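Long-range contact in manganese-dependent ADP-ribose/CDP-alcohol diphosphatase (Danio rerio, PDB 2NXF), which probably hydrolyses ADP-ribose and CDP-alcohols such as CDP-choline at a dinuclear metal centre, releasing the nucleoside monophosphate: residues Met80-Trp94 against Arg104-Gln116. Residues are numbered along the deposited sequence; the frame is centred on the assembly and turned at random.
With EOH (ethanol), chain G.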
loop_
_atom_site.group_PDB
_atom_site.type_symbol
_atom_site.label_atom_id
_atom_site.label_comp_id
_atom_site.label_asym_id
_atom_site.label_seq_id
_atom_site.Cartn_x
_atom_site.Cartn_y
_atom_site.Cartn_z
HETATM N N MSE A 80 15.112 2.974 -6.907
HETATM C CA MSE A 80 15.500 1.570 -7.115
HETATM C C MSE A 80 16.957 1.352 -6.717
HETATM O O MSE A 80 17.288 0.321 -6.123
HETATM C CB MSE A 80 15.258 1.097 -8.563
HETATM C CG MSE A 80 13.775 0.984 -8.963
HETATM SE SE MSE A 80 12.652 -0.140 -7.761
HETATM C CE MSE A 80 13.781 -1.566 -7.514
ATOM N N ALA A 81 17.824 2.327 -7.023
ATOM C CA ALA A 81 19.230 2.247 -6.633
ATOM C C ALA A 81 19.390 2.192 -5.113
ATOM O O ALA A 81 20.258 1.467 -4.611
ATOM C CB ALA A 81 20.018 3.403 -7.217
ATOM N N GLU A 82 18.572 2.952 -4.382
ATOM C CA GLU A 82 18.617 2.899 -2.910
ATOM C C GLU A 82 18.149 1.549 -2.394
ATOM O O GLU A 82 18.780 0.976 -1.510
ATOM C CB GLU A 82 17.799 4.021 -2.256
ATOM C CG GLU A 82 18.267 5.440 -2.646
ATOM C CD GLU A 82 19.674 5.764 -2.186
ATOM O OE1 GLU A 82 20.175 5.122 -1.233
ATOM O OE2 GLU A 82 20.293 6.673 -2.793
ATOM N N LEU A 83 17.061 1.037 -2.961
ATOM C CA LEU A 83 16.521 -0.262 -2.530
ATOM C C LEU A 83 17.412 -1.442 -2.898
ATOM O O LEU A 83 17.523 -2.401 -2.130
ATOM C CB LEU A 83 15.100 -0.470 -3.052
ATOM C CG LEU A 83 14.035 0.283 -2.261
ATOM C CD1 LEU A 83 12.732 0.299 -3.058
ATOM C CD2 LEU A 83 13.783 -0.314 -0.868
ATOM N N ASP A 84 18.068 -1.374 -4.054
ATOM C CA ASP A 84 18.949 -2.472 -4.487
ATOM C C ASP A 84 20.115 -2.712 -3.527
ATOM O O ASP A 84 20.624 -3.833 -3.429
ATOM C CB ASP A 84 19.486 -2.210 -5.893
ATOM C CG ASP A 84 18.454 -2.452 -6.970
ATOM O OD1 ASP A 84 17.415 -3.092 -6.704
ATOM O OD2 ASP A 84 18.678 -1.986 -8.105
ATOM N N ALA A 85 20.537 -1.653 -2.838
ATOM C CA ALA A 85 21.622 -1.723 -1.858
ATOM C C ALA A 85 21.297 -2.649 -0.682
ATOM O O ALA A 85 22.208 -3.076 0.027
ATOM C CB ALA A 85 21.967 -0.321 -1.357
ATOM N N CYS A 86 20.010 -2.957 -0.477
ATOM C CA CYS A 86 19.593 -3.829 0.627
ATOM C C CYS A 86 19.914 -5.302 0.368
ATOM O O CYS A 86 19.979 -6.103 1.308
ATOM C CB CYS A 86 18.103 -3.664 0.925
ATOM S SG CYS A 86 17.663 -3.987 2.656
ATOM N N SER A 87 20.092 -5.659 -0.908
ATOM C CA SER A 87 20.472 -7.027 -1.315
ATOM C C SER A 87 19.474 -8.146 -0.970
ATOM O O SER A 87 19.867 -9.307 -0.848
ATOM C CB SER A 87 21.869 -7.387 -0.781
ATOM O OG SER A 87 22.827 -6.402 -1.131
ATOM N N VAL A 88 18.194 -7.800 -0.799
ATOM C CA VAL A 88 17.152 -8.821 -0.636
ATOM C C VAL A 88 15.945 -8.471 -1.493
ATOM O O VAL A 88 15.853 -7.359 -2.011
ATOM C CB VAL A 88 16.689 -9.024 0.844
ATOM C CG1 VAL A 88 17.795 -9.669 1.696
ATOM C CG2 VAL A 88 16.171 -7.732 1.445
ATOM N N ASP A 89 15.025 -9.419 -1.628
ATOM C CA ASP A 89 13.805 -9.209 -2.398
ATOM C C ASP A 89 13.030 -8.032 -1.838
ATOM O O ASP A 89 12.838 -7.941 -0.621
ATOM C CB ASP A 89 12.888 -10.437 -2.324
ATOM C CG ASP A 89 13.389 -11.619 -3.135
ATOM O OD1 ASP A 89 14.332 -11.473 -3.952
ATOM O OD2 ASP A 89 12.822 -12.723 -2.944
ATOM N N VAL A 90 12.566 -7.154 -2.728
ATOM C CA VAL A 90 11.662 -6.074 -2.344
ATOM C C VAL A 90 10.332 -6.300 -3.059
ATOM O O VAL A 90 10.291 -6.584 -4.267
ATOM C CB VAL A 90 12.234 -4.677 -2.712
ATOM C CG1 VAL A 90 11.277 -3.575 -2.282
ATOM C CG2 VAL A 90 13.614 -4.480 -2.043
ATOM N N HIS A 91 9.251 -6.202 -2.300
ATOM C CA HIS A 91 7.907 -6.389 -2.854
ATOM C C HIS A 91 7.255 -5.025 -2.960
ATOM O O HIS A 91 7.252 -4.251 -1.994
ATOM C CB HIS A 91 7.100 -7.343 -1.982
ATOM C CG HIS A 91 7.661 -8.725 -1.982
ATOM N ND1 HIS A 91 7.368 -9.641 -2.973
ATOM C CD2 HIS A 91 8.581 -9.312 -1.180
ATOM C CE1 HIS A 91 8.052 -10.750 -2.753
ATOM N NE2 HIS A 91 8.789 -10.578 -1.669
ATOM N N HIS A 92 6.753 -4.729 -4.155
ATOM C CA HIS A 92 6.258 -3.396 -4.479
ATOM C C HIS A 92 4.747 -3.428 -4.644
ATOM O O HIS A 92 4.231 -4.162 -5.498
ATOM C CB HIS A 92 6.874 -2.901 -5.796
ATOM C CG HIS A 92 8.370 -2.895 -5.794
ATOM N ND1 HIS A 92 9.114 -1.952 -5.120
ATOM C CD2 HIS A 92 9.257 -3.721 -6.393
ATOM C CE1 HIS A 92 10.402 -2.206 -5.299
ATOM N NE2 HIS A 92 10.516 -3.280 -6.058
ATOM N N VAL A 93 4.068 -2.623 -3.831
ATOM C CA VAL A 93 2.635 -2.378 -3.953
ATOM C C VAL A 93 2.454 -1.176 -4.872
ATOM O O VAL A 93 3.193 -0.202 -4.750
ATOM C CB VAL A 93 2.038 -2.105 -2.532
ATOM C CG1 VAL A 93 0.565 -1.697 -2.623
ATOM C CG2 VAL A 93 2.190 -3.325 -1.657
ATOM N N TRP A 94 1.492 -1.241 -5.795
ATOM C CA TRP A 94 1.222 -0.086 -6.676
ATOM C C TRP A 94 0.133 0.814 -6.087
ATOM O O TRP A 94 -0.973 0.351 -5.758
ATOM C CB TRP A 94 0.855 -0.492 -8.108
ATOM C CG TRP A 94 1.895 -1.313 -8.798
ATOM C CD1 TRP A 94 3.190 -1.529 -8.398
ATOM C CD2 TRP A 94 1.734 -2.000 -10.039
ATOM N NE1 TRP A 94 3.829 -2.343 -9.306
ATOM C CE2 TRP A 94 2.961 -2.661 -10.315
ATOM C CE3 TRP A 94 0.664 -2.151 -10.928
ATOM C CZ2 TRP A 94 3.148 -3.455 -11.459
ATOM C CZ3 TRP A 94 0.847 -2.946 -12.070
ATOM C CH2 TRP A 94 2.085 -3.585 -12.321
ATOM N N ARG A 104 -0.233 0.616 -16.862
ATOM C CA ARG A 104 -0.059 -0.766 -16.363
ATOM C C ARG A 104 0.959 -1.576 -17.167
ATOM O O ARG A 104 1.793 -2.252 -16.567
ATOM C CB ARG A 104 -1.386 -1.538 -16.268
ATOM C CG ARG A 104 -2.051 -1.415 -14.941
ATOM C CD ARG A 104 -3.468 -1.948 -14.958
ATOM N NE ARG A 104 -4.144 -1.498 -13.746
ATOM C CZ ARG A 104 -4.082 -2.114 -12.567
ATOM N NH1 ARG A 104 -4.749 -1.619 -11.532
ATOM N NH2 ARG A 104 -3.383 -3.236 -12.415
ATOM N N PRO A 105 0.893 -1.530 -18.518
ATOM C CA PRO A 105 1.929 -2.252 -19.268
ATOM C C PRO A 105 3.346 -1.783 -18.923
ATOM O O PRO A 105 4.256 -2.620 -18.811
ATOM C CB PRO A 105 1.593 -1.921 -20.726
ATOM C CG PRO A 105 0.134 -1.675 -20.720
ATOM C CD PRO A 105 -0.093 -0.920 -19.434
ATOM N N SER A 106 3.529 -0.470 -18.749
ATOM C CA SER A 106 4.810 0.071 -18.289
ATOM C C SER A 106 5.199 -0.454 -16.918
ATOM O O SER A 106 6.338 -0.867 -16.692
ATOM C CB SER A 106 4.801 1.600 -18.287
ATOM O OG SER A 106 4.758 2.055 -19.645
ATOM N N LEU A 107 4.257 -0.428 -15.989
ATOM C CA LEU A 107 4.527 -0.937 -14.655
ATOM C C LEU A 107 4.866 -2.436 -14.697
ATOM O O LEU A 107 5.804 -2.882 -14.027
ATOM C CB LEU A 107 3.341 -0.660 -13.731
ATOM C CG LEU A 107 3.239 0.805 -13.305
ATOM C CD1 LEU A 107 1.832 1.090 -12.814
ATOM C CD2 LEU A 107 4.286 1.105 -12.222
ATOM N N LEU A 108 4.136 -3.200 -15.504
ATOM C CA LEU A 108 4.404 -4.632 -15.587
ATOM C C LEU A 108 5.810 -4.949 -16.112
ATOM O O LEU A 108 6.427 -5.933 -15.679
ATOM C CB LEU A 108 3.324 -5.343 -16.392
ATOM C CG LEU A 108 3.045 -6.786 -15.970
ATOM C CD1 LEU A 108 2.398 -6.840 -14.589
ATOM C CD2 LEU A 108 2.164 -7.442 -17.005
ATOM N N SER A 109 6.326 -4.115 -17.015
ATOM C CA SER A 109 7.659 -4.340 -17.590
ATOM C C SER A 109 8.785 -3.742 -16.734
ATOM O O SER A 109 9.968 -3.856 -17.092
ATOM C CB SER A 109 7.727 -3.774 -19.021
ATOM O OG SER A 109 7.790 -2.357 -18.966
ATOM N N SER A 110 8.417 -3.108 -15.620
ATOM C CA SER A 110 9.363 -2.324 -14.811
ATOM C C SER A 110 9.918 -3.086 -13.600
ATOM O O SER A 110 9.457 -4.182 -13.284
ATOM C CB SER A 110 8.692 -1.050 -14.303
ATOM O OG SER A 110 7.864 -1.332 -13.166
ATOM N N ARG A 111 10.865 -2.456 -12.906
ATOM C CA ARG A 111 11.419 -2.986 -11.650
ATOM C C ARG A 111 10.357 -3.051 -10.541
ATOM O O ARG A 111 10.570 -3.728 -9.521
ATOM C CB ARG A 111 12.594 -2.126 -11.153
ATOM C CG ARG A 111 13.850 -2.107 -12.060
ATOM C CD ARG A 111 14.645 -3.397 -12.058
ATOM N NE ARG A 111 14.913 -3.983 -10.738
ATOM C CZ ARG A 111 15.817 -3.554 -9.850
ATOM N NH1 ARG A 111 16.554 -2.473 -10.079
ATOM N NH2 ARG A 111 15.959 -4.210 -8.701
ATOM N N LEU A 112 9.228 -2.357 -10.728
ATOM C CA LEU A 112 8.152 -2.369 -9.719
ATOM C C LEU A 112 7.238 -3.601 -9.787
ATOM O O LEU A 112 6.344 -3.757 -8.944
ATOM C CB LEU A 112 7.294 -1.096 -9.784
ATOM C CG LEU A 112 8.063 0.198 -9.480
ATOM C CD1 LEU A 112 7.125 1.406 -9.697
ATOM C CD2 LEU A 112 8.574 0.202 -8.062
ATOM N N ASN A 113 7.440 -4.447 -10.793
ATOM C CA ASN A 113 6.706 -5.701 -10.869
ATOM C C ASN A 113 7.483 -6.756 -10.079
ATOM O O ASN A 113 8.428 -7.382 -10.593
ATOM C CB ASN A 113 6.492 -6.122 -12.328
ATOM C CG ASN A 113 5.795 -7.477 -12.451
ATOM O OD1 ASN A 113 5.463 -8.114 -11.438
ATOM N ND2 ASN A 113 5.573 -7.924 -13.682
ATOM N N SER A 114 7.069 -6.969 -8.834
ATOM C CA SER A 114 7.708 -7.970 -7.980
ATOM C C SER A 114 6.944 -9.300 -7.937
ATOM O O SER A 114 7.276 -10.186 -7.152
ATOM C CB SER A 114 7.888 -7.409 -6.567
ATOM O OG SER A 114 6.677 -6.863 -6.083
ATOM N N ALA A 115 5.930 -9.442 -8.785
ATOM C CA ALA A 115 5.096 -10.655 -8.763
ATOM C C ALA A 115 5.804 -11.854 -9.384
ATOM O O ALA A 115 5.480 -12.995 -9.041
ATOM C CB ALA A 115 3.776 -10.403 -9.457
ATOM N N GLN A 116 6.775 -11.565 -10.259
ATOM C CA GLN A 116 7.557 -12.525 -11.078
ATOM C C GLN A 116 7.000 -12.591 -12.501
ATOM O O GLN A 116 6.202 -11.728 -12.913
ATOM C CB GLN A 116 7.667 -13.927 -10.456
ATOM C CG GLN A 116 8.298 -13.987 -9.056
ATOM C CD GLN A 116 9.791 -13.711 -9.049
ATOM O OE1 GLN A 116 10.573 -14.454 -9.645
ATOM N NE2 GLN A 116 10.198 -12.645 -8.354
HETATM C C1 EOH G . 19.589 -7.725 4.133
HETATM C C2 EOH G . 19.705 -9.185 4.576
HETATM O O EOH G . 20.776 -7.277 3.495
#
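Trp94, just past edge strand 89-92 of a sheet in this calcineurin-like metallophosphoesterase fold, packs on helix 104-108 and the loop after it, its side chain about 10 Å from a bound zinc ion. Apolar evidence comes first: CB of Leu107 stands over one face of the indole, 3.6 Å from the six-membered ring's centroid, while CH2 meets Leu108 CD1. In a second CH-pi contact, Leu112 CD2 sits 3.9 Å from the centroid of the His92 ring, over a face; ND1 of that ring bonds to Gln57.

Two hydrogen bonds join the strand and a residue just past it to the loop. Trp94 NE1 donates to Leu112 O at 2.9 Å, the acceptor near the indole plane but the donor 60° out of the carbonyl plane, hence off its lone pairs. A glycine in place of Trp94 would probably leave Leu112 O without this donor and open a gap over Leu107. Two residues before Trp94, in strand 89-92, His92 N points almost straight (176°) at Ser114 OG, which lies between its own backbone N and carbonyl carbon and also bonds to Tyr132 and Tyr134.

The charged pairing ties helix 72-84 to the same loop. Arg111, its chain bent at chi2 and chi3, presents NH1 and NH2 end-on to Asp84, the carboxylate and guanidinium planes 23° apart, nearly coplanar. The selenomethionine Met80 lays CE over one guanidinium face, 3.6 Å from Arg111 NH2. Of the two salt-bridge bonds, Arg111 NH2 to Asp84 OD1 measures 2.7 Å and Arg111 NH1 to Asp84 OD2 2.9 Å, the latter on the syn lone pair.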